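Local coordinates for protein catalase (Bacillus pumilus, PDB 4QOL) that breaks hydrogen peroxide down to water and oxygen at a buried heme, and can also show peroxidase-like reactivity toward phenolic substrates, at residues 112-117 and 216-221; 191-196 and 248-253; 57-62 and 238-243; 302-305 and 309-312. All blocks are in the same frame, centred on the assembly; numbering follows the deposited sequence. Where two conformers were deposited one is given.

Contact 1. Residues 112-117 and 216-221; sequences RGFAVK and YHWRPS. With HEM (protoporphyrin IX containing Fe), chain E.
W218 lays its indole over the ring of F114 in an offset stack, the phenyl and the five-membered ring 4.4 Å apart between centroids and tilted by only 6°. The indole can be followed outward from its backbone. CB already touches CZ of F114, and with CG turned anti to the carbonyl carbon (chi1 -67°) the ring swings toward strand 113-120. CG of W218 then lies 3.8 Å from F114 CZ, and CD1 of W218 comes down on F114 CE1 at 3.7 Å. NE1 of W218, at the indole rim, gives its N-H to a water in the ring plane, 2.9 Å from the water oxygen; the same water donates to F114 O. At the six-membered end, CZ2 of W218 reaches CG2 of V116 at 3.9 Å, valine being a small branched side chain that fits beside the larger rings. Tryptophan thus pairs a wide apolar face with one polar edge, and the water satisfies that edge within a buried setting. A leucine in place of W218 would probably cost F114 its stacking partner and deprive the bridging water of its indole donor. On the heme side G113 CA packs 3.4 Å from methyl CMD, a spot where any beta carbon would collide with that methyl. The strands themselves are not paired: W218 and F114 pack together with M298 of strand 293-302 and W259 of strand 258-267, while L127 of strand 123-130 also touches W218.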
# COMPACT_ATOMS: atom_id res chain seq x y z
N ARG A 112 25.07 -12.60 -12.12
CA ARG A 112 24.34 -13.19 -11.04
C ARG A 112 24.56 -12.45 -9.74
O ARG A 112 25.70 -12.14 -9.38
CB ARG A 112 24.79 -14.63 -10.84
CG ARG A 112 23.94 -15.70 -11.58
CD ARG A 112 23.78 -15.45 -13.06
NE ARG A 112 22.96 -16.50 -13.74
CZ ARG A 112 22.64 -16.42 -15.02
NH1 ARG A 112 23.06 -15.41 -15.74
NH2 ARG A 112 21.88 -17.34 -15.58
N GLY A 113 23.47 -12.25 -9.00
CA GLY A 113 23.60 -11.70 -7.64
C GLY A 113 24.12 -12.71 -6.67
O GLY A 113 23.84 -13.90 -6.77
N PHE A 114 24.81 -12.19 -5.69
CA PHE A 114 25.51 -12.96 -4.68
C PHE A 114 25.48 -12.09 -3.42
O PHE A 114 26.39 -11.35 -3.10
CB PHE A 114 26.95 -13.20 -5.14
CG PHE A 114 27.67 -14.31 -4.42
CD1 PHE A 114 27.70 -14.40 -3.04
CD2 PHE A 114 28.40 -15.25 -5.16
CE1 PHE A 114 28.40 -15.43 -2.39
CE2 PHE A 114 29.10 -16.26 -4.54
CZ PHE A 114 29.11 -16.35 -3.14
N ALA A 115 24.35 -12.19 -2.70
CA ALA A 115 24.05 -11.29 -1.55
C ALA A 115 24.17 -12.04 -0.24
O ALA A 115 23.50 -13.05 -0.06
CB ALA A 115 22.63 -10.72 -1.69
N VAL A 116 25.05 -11.60 0.65
CA VAL A 116 25.30 -12.25 1.89
C VAL A 116 25.00 -11.35 3.09
O VAL A 116 25.52 -10.22 3.18
CB VAL A 116 26.79 -12.68 1.97
CG1 VAL A 116 27.07 -13.45 3.28
CG2 VAL A 116 27.17 -13.53 0.74
N LYS A 117 24.16 -11.85 3.98
CA LYS A 117 23.79 -11.14 5.21
C LYS A 117 24.49 -11.90 6.36
O LYS A 117 24.21 -13.08 6.55
CB LYS A 117 22.27 -11.18 5.38
CG LYS A 117 21.70 -10.60 6.68
CD LYS A 117 20.17 -10.64 6.77
CE LYS A 117 19.49 -9.86 5.67
NZ LYS A 117 19.86 -8.42 5.54
N TYR A 216 36.57 -7.40 -1.95
CA TYR A 216 36.19 -8.76 -1.54
C TYR A 216 36.03 -9.70 -2.75
O TYR A 216 35.47 -9.32 -3.82
CB TYR A 216 34.85 -8.71 -0.86
CG TYR A 216 34.77 -7.98 0.47
CD1 TYR A 216 35.11 -8.60 1.65
CD2 TYR A 216 34.21 -6.70 0.54
CE1 TYR A 216 35.00 -7.96 2.87
CE2 TYR A 216 34.04 -6.06 1.76
CZ TYR A 216 34.44 -6.69 2.92
OH TYR A 216 34.22 -6.07 4.10
N HIS A 217 36.41 -10.96 -2.54
CA HIS A 217 36.29 -11.98 -3.58
C HIS A 217 35.86 -13.30 -2.96
O HIS A 217 36.41 -13.69 -1.90
CB HIS A 217 37.66 -12.18 -4.23
CG HIS A 217 38.19 -10.94 -4.88
ND1 HIS A 217 37.85 -10.58 -6.17
CD2 HIS A 217 39.04 -10.01 -4.43
CE1 HIS A 217 38.47 -9.45 -6.48
NE2 HIS A 217 39.21 -9.09 -5.44
N TRP A 218 34.87 -13.97 -3.56
CA TRP A 218 34.45 -15.28 -3.11
C TRP A 218 34.89 -16.33 -4.17
O TRP A 218 34.55 -16.20 -5.36
CB TRP A 218 32.92 -15.34 -3.02
CG TRP A 218 32.25 -14.50 -1.98
CD1 TRP A 218 31.47 -13.36 -2.19
CD2 TRP A 218 32.19 -14.75 -0.56
NE1 TRP A 218 30.96 -12.90 -0.99
CE2 TRP A 218 31.36 -13.75 0.01
CE3 TRP A 218 32.70 -15.76 0.28
CZ2 TRP A 218 31.05 -13.73 1.38
CZ3 TRP A 218 32.43 -15.70 1.66
CH2 TRP A 218 31.61 -14.69 2.19
N ARG A 219 35.62 -17.34 -3.73
CA ARG A 219 36.08 -18.45 -4.59
C ARG A 219 35.36 -19.78 -4.26
O ARG A 219 35.45 -20.29 -3.12
CB ARG A 219 37.59 -18.65 -4.43
CG ARG A 219 38.28 -17.73 -5.37
CD ARG A 219 39.75 -17.49 -5.04
NE ARG A 219 40.56 -18.67 -4.85
CZ ARG A 219 41.87 -18.61 -4.56
NH1 ARG A 219 42.50 -17.42 -4.47
NH2 ARG A 219 42.57 -19.73 -4.42
N PRO A 220 34.61 -20.30 -5.22
CA PRO A 220 33.82 -21.48 -4.96
C PRO A 220 34.62 -22.73 -4.73
O PRO A 220 35.48 -23.07 -5.53
CB PRO A 220 33.01 -21.62 -6.24
CG PRO A 220 33.84 -20.95 -7.30
CD PRO A 220 34.51 -19.84 -6.62
N SER A 221 34.28 -23.44 -3.68
CA SER A 221 34.87 -24.75 -3.44
C SER A 221 34.53 -25.69 -4.56
O SER A 221 35.31 -26.60 -4.87
CB SER A 221 34.36 -25.34 -2.13
OG SER A 221 32.96 -25.58 -2.17
CHA HEM E . 18.89 -5.89 -5.91
CHB HEM E . 19.40 -1.18 -6.96
CHC HEM E . 24.06 -2.10 -8.45
CHD HEM E . 23.61 -6.59 -6.69
C1A HEM E . 18.62 -4.54 -6.11
C2A HEM E . 17.37 -3.90 -5.88
C3A HEM E . 17.52 -2.58 -6.17
C4A HEM E . 18.85 -2.40 -6.57
CMA HEM E . 16.58 -1.41 -6.04
CAA HEM E . 16.15 -4.59 -5.35
CBA HEM E . 16.45 -4.91 -3.87
CGA HEM E . 15.26 -5.44 -3.17
O1A HEM E . 15.43 -5.97 -2.05
O2A HEM E . 14.10 -5.26 -3.61
C1B HEM E . 20.73 -1.08 -7.47
C2B HEM E . 21.27 0.16 -7.93
C3B HEM E . 22.55 -0.08 -8.37
C4B HEM E . 22.83 -1.50 -8.12
CMB HEM E . 20.53 1.47 -7.92
CAB HEM E . 23.54 0.86 -8.90
CBB HEM E . 23.35 2.17 -8.74
C1C HEM E . 24.34 -3.42 -8.09
C2C HEM E . 25.61 -3.94 -8.01
C3C HEM E . 25.48 -5.21 -7.54
C4C HEM E . 24.12 -5.45 -7.24
CMC HEM E . 26.86 -3.22 -8.49
CAC HEM E . 26.55 -6.08 -7.21
CBC HEM E . 27.71 -5.53 -6.87
C1D HEM E . 22.25 -6.72 -6.34
C2D HEM E . 21.71 -7.97 -5.83
C3D HEM E . 20.40 -7.81 -5.64
C4D HEM E . 20.14 -6.43 -6.02
CMD HEM E . 22.55 -9.20 -5.62
CAD HEM E . 19.40 -8.82 -5.10
CBD HEM E . 19.56 -8.80 -3.57
CGD HEM E . 18.58 -9.83 -3.09
O1D HEM E . 18.95 -11.00 -3.11
O2D HEM E . 17.43 -9.52 -2.68
NA HEM E . 19.57 -3.59 -6.51
NB HEM E . 21.70 -2.00 -7.61
NC HEM E . 23.44 -4.32 -7.55
ND HEM E . 21.29 -5.81 -6.45
FE HEM E . 21.49 -3.98 -7.01
O HOH W 1 28.79 -10.96 -1.41

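Contact 2. Residues 191-196 and 248-253; sequences YAEMRG and YDRIEK
R250 of helix 242-253 stretches out to A192 and E193, the latter being the centre of an inverse gamma turn in the loop before strand 196-197. Taken in order, the helical segment begins with Y248, which faces the assembly: its side chain packs on T156 and H381, each of a different neighbouring subunit, and its carbonyl oxygen accepts from N303. R250 carries the contact. Its chain runs extended from CG to NE, so the guanidinium arrives well clear of the helix and lays one face over the methyl of A192, with CB of A192 3.4 Å from R250 NE. Alanine suits this place because its short side chain lets the flat cation settle close to the loop. The charge is shared, for R250 NE forms a salt bridge with D246 one turn earlier. I251 turns to the interior, touching A63 of strand 60-69, whereas E252 reaches N303 through OE2. The carboxylate of E193 is divided too: OE1 accepts from N190 ND2, and OE2 is paired with R225. Toward R250 the same carboxylate offers a salt bridge at the guanidinium edge, E193 OE1 to R250 NH2 at 3.4 Å, with the two flat groups turned 62° apart.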
# COMPACT_ATOMS: atom_id res chain seq x y z
N TYR A 191 24.38 -21.72 -9.32
CA TYR A 191 24.80 -20.76 -8.33
C TYR A 191 25.98 -21.23 -7.49
O TYR A 191 26.66 -20.42 -6.91
CB TYR A 191 23.62 -20.41 -7.40
CG TYR A 191 22.43 -19.73 -8.03
CD1 TYR A 191 22.59 -18.66 -8.91
CD2 TYR A 191 21.14 -20.16 -7.75
CE1 TYR A 191 21.49 -18.01 -9.46
CE2 TYR A 191 20.04 -19.54 -8.28
CZ TYR A 191 20.20 -18.47 -9.17
OH TYR A 191 19.09 -17.87 -9.70
N ALA A 192 26.24 -22.55 -7.44
CA ALA A 192 27.34 -23.10 -6.62
C ALA A 192 28.70 -23.02 -7.32
O ALA A 192 29.72 -22.72 -6.71
CB ALA A 192 27.06 -24.56 -6.26
N GLU A 193 28.70 -23.18 -8.63
CA GLU A 193 29.97 -23.23 -9.40
C GLU A 193 30.24 -21.88 -10.03
O GLU A 193 30.30 -21.71 -11.26
CB GLU A 193 29.87 -24.35 -10.45
CG GLU A 193 29.75 -25.74 -9.86
CD GLU A 193 29.61 -26.83 -10.91
OE1 GLU A 193 28.49 -27.38 -11.10
OE2 GLU A 193 30.62 -27.14 -11.55
N MET A 194 30.31 -20.86 -9.17
CA MET A 194 30.20 -19.47 -9.57
C MET A 194 31.05 -18.61 -8.65
O MET A 194 31.14 -18.89 -7.46
CB MET A 194 28.73 -19.07 -9.39
CG MET A 194 28.38 -17.70 -9.84
SD MET A 194 26.59 -17.34 -9.66
CE MET A 194 26.42 -16.96 -7.92
N ARG A 195 31.67 -17.59 -9.25
CA ARG A 195 32.45 -16.58 -8.56
C ARG A 195 31.54 -15.66 -7.74
O ARG A 195 30.33 -15.60 -8.00
CB ARG A 195 33.12 -15.74 -9.64
CG ARG A 195 34.19 -14.81 -9.21
CD ARG A 195 34.63 -13.93 -10.38
NE ARG A 195 34.96 -14.68 -11.60
CZ ARG A 195 36.19 -15.04 -11.99
NH1 ARG A 195 37.25 -14.71 -11.29
NH2 ARG A 195 36.36 -15.72 -13.13
N GLY A 196 32.12 -15.01 -6.70
CA GLY A 196 31.46 -13.90 -6.05
C GLY A 196 32.40 -12.73 -5.88
O GLY A 196 33.61 -12.92 -5.78
N TYR A 248 19.03 -26.15 -3.93
CA TYR A 248 18.19 -26.79 -2.95
C TYR A 248 18.63 -28.24 -2.77
O TYR A 248 18.80 -28.75 -1.66
CB TYR A 248 16.74 -26.70 -3.37
CG TYR A 248 15.79 -27.24 -2.32
CD1 TYR A 248 15.48 -28.58 -2.26
CD2 TYR A 248 15.22 -26.38 -1.36
CE1 TYR A 248 14.65 -29.07 -1.27
CE2 TYR A 248 14.40 -26.86 -0.39
CZ TYR A 248 14.12 -28.21 -0.34
OH TYR A 248 13.26 -28.64 0.66
N ASP A 249 18.81 -28.89 -3.91
CA ASP A 249 19.14 -30.32 -3.92
C ASP A 249 20.50 -30.63 -3.32
O ASP A 249 20.63 -31.62 -2.58
CB ASP A 249 19.07 -30.84 -5.36
CG ASP A 249 17.64 -30.99 -5.87
OD1 ASP A 249 16.63 -30.80 -5.10
OD2 ASP A 249 17.49 -31.30 -7.07
N ARG A 250 21.51 -29.82 -3.61
CA ARG A 250 22.83 -29.95 -2.95
C ARG A 250 22.72 -29.94 -1.43
O ARG A 250 23.27 -30.79 -0.73
CB ARG A 250 23.76 -28.80 -3.29
CG ARG A 250 24.34 -28.85 -4.65
CD ARG A 250 25.11 -27.56 -4.98
NE ARG A 250 25.46 -27.54 -6.40
CZ ARG A 250 26.56 -28.05 -6.93
NH1 ARG A 250 27.52 -28.57 -6.16
NH2 ARG A 250 26.75 -28.00 -8.25
N ILE A 251 21.99 -28.94 -0.93
CA ILE A 251 21.86 -28.78 0.48
C ILE A 251 21.03 -29.89 1.07
O ILE A 251 21.36 -30.43 2.15
CB ILE A 251 21.28 -27.40 0.81
CG1 ILE A 251 22.35 -26.36 0.47
CG2 ILE A 251 20.84 -27.32 2.27
CD1 ILE A 251 21.88 -24.91 0.56
N GLU A 252 19.97 -30.29 0.37
CA GLU A 252 19.10 -31.34 0.90
C GLU A 252 19.87 -32.66 1.00
O GLU A 252 19.68 -33.43 1.95
CB GLU A 252 17.85 -31.48 0.05
CG GLU A 252 16.67 -31.93 0.91
CD GLU A 252 16.38 -31.02 2.15
OE1 GLU A 252 15.73 -31.53 3.07
OE2 GLU A 252 16.74 -29.79 2.26
N LYS A 253 20.80 -32.87 0.09
CA LYS A 253 21.68 -34.07 0.07
C LYS A 253 22.84 -34.05 1.02
O LYS A 253 23.47 -35.10 1.25
CB LYS A 253 22.30 -34.20 -1.32
CG LYS A 253 21.78 -35.38 -2.15
CD LYS A 253 20.98 -34.98 -3.40
CE LYS A 253 21.80 -34.91 -4.67
NZ LYS A 253 21.22 -33.90 -5.60

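Contact 3. Residues 57-62 and 238-243; sequences HARGAG and NDFQHA. With HEM (protoporphyrin IX containing Fe), chain E.
R59 brings its guanidinium up to F240 and Q241, just ahead of helix 242-253. The cation is not stacked on the phenyl ring: their planes stand 54° apart, and R59 NH2 meets the ring at its edge, 3.6 Å from F240 CD2. Against Q241 the turn is steeper, the guanidinium and amide planes lying 77° apart, and they communicate through a water that accepts from R59 NH1 at 2.9 Å and donates to Q241 OE1 at 2.8 Å. The bends of the arginine at chi2 and chi3 leave R59 NE bonded to S104 O, so the guanidinium is held from outside the contact as well. Q241, the N-cap residue, is held by D239: OD1 of D239 takes Q241 N at 2.9 Å, closing an Asx turn, and from the opposite face of the carboxylate takes Q241 NE2. That fixes the amide, with NE2 above one face of F240. Two residues before R59 the imidazole of H57 lies flat over heme pyrrole D, H57 NE2 3.3 Å from heme C1D, consistent with the distal histidine of catalases; S96 holds its ND1. A leucine at H57 would probably lose this flat stacking on the heme and leave S96 OG without its imidazole partner. Strand 60-69, bonded to strand 88-96, is thereby joined to the start of helix 242-253 at a subunit interface, where H100 of a neighbouring subunit meets F240 edge-to-face.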
# COMPACT_ATOMS: atom_id res chain seq x y z
N HIS A 57 16.89 -8.32 -10.09
CA HIS A 57 17.21 -9.59 -9.36
C HIS A 57 15.98 -10.29 -8.81
O HIS A 57 15.97 -10.89 -7.73
CB HIS A 57 18.20 -9.37 -8.27
CG HIS A 57 19.55 -8.86 -8.75
ND1 HIS A 57 20.66 -9.65 -8.72
CD2 HIS A 57 19.96 -7.64 -9.14
CE1 HIS A 57 21.73 -8.95 -9.12
NE2 HIS A 57 21.33 -7.72 -9.37
N ALA A 58 14.90 -10.17 -9.57
CA ALA A 58 13.60 -10.73 -9.12
C ALA A 58 13.59 -12.25 -8.98
O ALA A 58 12.95 -12.80 -8.10
CB ALA A 58 12.50 -10.30 -10.08
N ARG A 59 14.28 -12.94 -9.88
CA ARG A 59 14.47 -14.38 -9.83
C ARG A 59 15.66 -14.75 -9.01
O ARG A 59 16.75 -14.31 -9.31
CB ARG A 59 14.71 -14.95 -11.27
CG ARG A 59 15.27 -16.38 -11.32
CD ARG A 59 14.42 -17.48 -10.72
NE ARG A 59 13.56 -18.06 -11.72
CZ ARG A 59 12.70 -19.03 -11.49
NH1 ARG A 59 12.54 -19.51 -10.26
NH2 ARG A 59 11.94 -19.47 -12.48
N GLY A 60 15.45 -15.56 -7.95
CA GLY A 60 16.55 -16.01 -7.10
C GLY A 60 16.18 -17.09 -6.12
O GLY A 60 15.05 -17.53 -6.05
N ALA A 61 17.16 -17.45 -5.30
CA ALA A 61 17.09 -18.58 -4.40
C ALA A 61 17.96 -18.28 -3.20
O ALA A 61 19.03 -17.75 -3.35
CB ALA A 61 17.56 -19.88 -5.07
N GLY A 62 17.50 -18.74 -2.04
CA GLY A 62 18.22 -18.45 -0.80
C GLY A 62 18.63 -19.69 -0.01
O GLY A 62 18.00 -20.73 -0.08
N ASN A 238 14.30 -28.03 -20.92
CA ASN A 238 13.65 -28.89 -19.95
C ASN A 238 13.57 -28.38 -18.53
O ASN A 238 12.92 -29.03 -17.69
CB ASN A 238 14.37 -30.23 -19.88
CG ASN A 238 14.30 -31.00 -21.19
OD1 ASN A 238 13.24 -31.14 -21.79
ND2 ASN A 238 15.44 -31.46 -21.64
N ASP A 239 14.23 -27.27 -18.23
CA ASP A 239 14.12 -26.72 -16.87
C ASP A 239 14.41 -25.23 -16.92
O ASP A 239 15.48 -24.83 -17.31
CB ASP A 239 15.08 -27.44 -15.96
CG ASP A 239 14.82 -27.19 -14.47
OD1 ASP A 239 13.91 -26.39 -14.11
OD2 ASP A 239 15.53 -27.84 -13.66
N PHE A 240 13.44 -24.43 -16.48
CA PHE A 240 13.59 -22.99 -16.41
C PHE A 240 13.97 -22.54 -14.99
O PHE A 240 14.03 -21.34 -14.70
CB PHE A 240 12.34 -22.26 -16.93
CG PHE A 240 11.13 -22.50 -16.13
CD1 PHE A 240 10.35 -23.63 -16.36
CD2 PHE A 240 10.73 -21.61 -15.16
CE1 PHE A 240 9.17 -23.86 -15.62
CE2 PHE A 240 9.57 -21.84 -14.39
CZ PHE A 240 8.79 -22.98 -14.62
N GLN A 241 14.16 -23.46 -14.06
CA GLN A 241 14.61 -23.08 -12.69
C GLN A 241 15.75 -23.99 -12.25
O GLN A 241 15.82 -24.41 -11.10
CB GLN A 241 13.47 -23.11 -11.63
CG GLN A 241 12.85 -24.51 -11.43
CD GLN A 241 11.45 -24.64 -12.04
OE1 GLN A 241 10.52 -23.95 -11.62
NE2 GLN A 241 11.33 -25.47 -13.08
N HIS A 242 16.70 -24.25 -13.12
CA HIS A 242 17.63 -25.33 -12.84
C HIS A 242 18.65 -25.00 -11.71
O HIS A 242 19.20 -25.91 -11.02
CB HIS A 242 18.38 -25.75 -14.12
CG HIS A 242 19.53 -24.85 -14.42
ND1 HIS A 242 19.37 -23.61 -14.98
CD2 HIS A 242 20.85 -24.97 -14.15
CE1 HIS A 242 20.54 -23.00 -15.05
NE2 HIS A 242 21.46 -23.80 -14.54
N ALA A 243 18.92 -23.70 -11.54
CA ALA A 243 19.90 -23.28 -10.55
C ALA A 243 19.24 -23.28 -9.21
O ALA A 243 19.87 -23.67 -8.23
CB ALA A 243 20.47 -21.88 -10.93
CHA HEM E . 18.89 -5.89 -5.91
CHB HEM E . 19.40 -1.18 -6.96
CHC HEM E . 24.06 -2.10 -8.45
CHD HEM E . 23.61 -6.59 -6.69
C1A HEM E . 18.62 -4.54 -6.11
C2A HEM E . 17.37 -3.90 -5.88
C3A HEM E . 17.52 -2.58 -6.17
C4A HEM E . 18.85 -2.40 -6.57
CMA HEM E . 16.58 -1.41 -6.04
CAA HEM E . 16.15 -4.59 -5.35
CBA HEM E . 16.45 -4.91 -3.87
CGA HEM E . 15.26 -5.44 -3.17
O1A HEM E . 15.43 -5.97 -2.05
O2A HEM E . 14.10 -5.26 -3.61
C1B HEM E . 20.73 -1.08 -7.47
C2B HEM E . 21.27 0.16 -7.93
C3B HEM E . 22.55 -0.08 -8.37
C4B HEM E . 22.83 -1.50 -8.12
CMB HEM E . 20.53 1.47 -7.92
CAB HEM E . 23.54 0.86 -8.90
CBB HEM E . 23.35 2.17 -8.74
C1C HEM E . 24.34 -3.42 -8.09
C2C HEM E . 25.61 -3.94 -8.01
C3C HEM E . 25.48 -5.21 -7.54
C4C HEM E . 24.12 -5.45 -7.24
CMC HEM E . 26.86 -3.22 -8.49
CAC HEM E . 26.55 -6.08 -7.21
CBC HEM E . 27.71 -5.53 -6.87
C1D HEM E . 22.25 -6.72 -6.34
C2D HEM E . 21.71 -7.97 -5.83
C3D HEM E . 20.40 -7.81 -5.64
C4D HEM E . 20.14 -6.43 -6.02
CMD HEM E . 22.55 -9.20 -5.62
CAD HEM E . 19.40 -8.82 -5.10
CBD HEM E . 19.56 -8.80 -3.57
CGD HEM E . 18.58 -9.83 -3.09
O1D HEM E . 18.95 -11.00 -3.11
O2D HEM E . 17.43 -9.52 -2.68
NA HEM E . 19.57 -3.59 -6.51
NB HEM E . 21.70 -2.00 -7.61
NC HEM E . 23.44 -4.32 -7.55
ND HEM E . 21.29 -5.81 -6.45
FE HEM E . 21.49 -3.98 -7.01
O HOH W 2 10.72 -21.74 -9.94

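Contact 4. Residues 302-305 and 309-312; sequences RNPE and AETE
E310 turns its carboxylate back onto P304 and E305, the turn that leads from strand 293-302 into the short helix 307-312, whose last residues form a wider pi-type turn. The polar interactions centre on that carboxylate. E310 OE2 accepts from E305 N at 2.9 Å, a weak bond because the N-H is bent to 122°, and it accepts from the backbone N of N306 as well. The other oxygen, OE1, is hydrogen-bonded to the hydroxyl of Y64 on strand 60-69. A glutamate fits here because its chain, extended beyond CG (chi2 169°), is long enough to span from the helix to backbone N-H groups at the helix start and to the neighbouring strand at once. Charge plays a looser part: R302 NH1 stands 5.2 Å from E310 OE1, too far for a pair, though the nearby positive charge would probably favour the ionised glutamate; the guanidinium itself makes a cation-pi contact with Y64. The remaining contacts are van der Waals touches of the P304 ring, rigid and without an N-H to satisfy, on polar atoms: CB of P304 lies 3.4 Å from E310 OE1. E305, on the exposed side, packs on P378 of a neighbouring subunit. T311 is buried against F92 and R94, its side chain about 7 Å from the heme; its hydroxyl faces the proline ring, T311 OG1 lying 3.6 Å from P304 CG.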
# COMPACT_ATOMS: atom_id res chain seq x y z
N ARG A 302 21.69 -25.06 4.96
CA ARG A 302 20.28 -25.17 5.34
C ARG A 302 19.37 -24.44 4.33
O ARG A 302 19.51 -23.24 4.11
CB ARG A 302 20.11 -24.63 6.76
CG ARG A 302 18.71 -24.78 7.30
CD ARG A 302 18.61 -24.52 8.81
NE ARG A 302 19.27 -23.28 9.23
CZ ARG A 302 18.68 -22.11 9.48
NH1 ARG A 302 17.39 -21.92 9.35
NH2 ARG A 302 19.43 -21.08 9.86
N ASN A 303 18.36 -25.14 3.82
CA ASN A 303 17.36 -24.51 3.03
C ASN A 303 16.35 -23.77 3.96
O ASN A 303 16.13 -24.17 5.10
CB ASN A 303 16.65 -25.51 2.13
CG ASN A 303 17.56 -26.05 1.05
OD1 ASN A 303 18.23 -25.27 0.35
ND2 ASN A 303 17.58 -27.35 0.90
N PRO A 304 15.75 -22.70 3.45
CA PRO A 304 14.68 -22.05 4.24
C PRO A 304 13.49 -22.93 4.48
O PRO A 304 13.23 -23.93 3.72
CB PRO A 304 14.28 -20.83 3.39
CG PRO A 304 15.47 -20.64 2.47
CD PRO A 304 15.95 -22.02 2.16
N GLU A 305 12.73 -22.56 5.49
CA GLU A 305 11.45 -23.30 5.72
C GLU A 305 10.32 -22.86 4.83
O GLU A 305 9.43 -23.66 4.56
CB GLU A 305 11.04 -23.14 7.19
CG GLU A 305 12.02 -23.83 8.14
CD GLU A 305 12.09 -25.35 7.83
OE1 GLU A 305 13.17 -25.88 7.34
OE2 GLU A 305 11.04 -26.02 8.04
N ALA A 309 8.45 -16.26 2.82
CA ALA A 309 8.64 -15.55 4.03
C ALA A 309 10.11 -15.19 4.23
O ALA A 309 10.43 -14.18 4.87
CB ALA A 309 8.11 -16.34 5.26
N GLU A 310 11.00 -16.06 3.75
CA GLU A 310 12.45 -15.94 3.98
C GLU A 310 13.19 -15.48 2.74
O GLU A 310 13.85 -14.47 2.79
CB GLU A 310 12.98 -17.30 4.48
CG GLU A 310 12.40 -17.66 5.84
CD GLU A 310 12.69 -19.07 6.23
OE1 GLU A 310 13.86 -19.34 6.46
OE2 GLU A 310 11.73 -19.91 6.27
N THR A 311 13.02 -16.13 1.61
CA THR A 311 13.76 -15.72 0.41
C THR A 311 13.11 -14.51 -0.28
O THR A 311 13.79 -13.51 -0.56
CB THR A 311 13.98 -16.89 -0.55
OG1 THR A 311 14.65 -17.95 0.15
CG2 THR A 311 14.75 -16.50 -1.75
N GLU A 312 11.80 -14.57 -0.51
CA GLU A 312 11.15 -13.49 -1.24
C GLU A 312 11.21 -12.21 -0.41
O GLU A 312 11.46 -11.15 -0.97
CB GLU A 312 9.76 -13.86 -1.69
CG GLU A 312 9.15 -12.78 -2.55
CD GLU A 312 9.82 -12.63 -3.93
OE1 GLU A 312 9.69 -11.56 -4.51
OE2 GLU A 312 10.44 -13.62 -4.41

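How the contacts relate
Contacts 1 and 3 are buried and both line the heme, G113 and H57 touching each other there, whereas contacts 2 and 4 are only partly buried. The chemistry follows the place: contact 1 is aromatic stacking with one water, contact 3 an arginine with a water bridge beside a subunit interface, contact 2 a shared ion pair over an alanine, and contact 4 a carboxylate gripping backbone N-H groups. Helix 242-253 serves contacts 2 and 3, whose Y191 and A243 pack together. G196 O probably accepts from W218 N, tying contact 2 to contact 1; N303 joins contact 2 to contact 4, and G62 meets P304 and T311 between contacts 3 and 4.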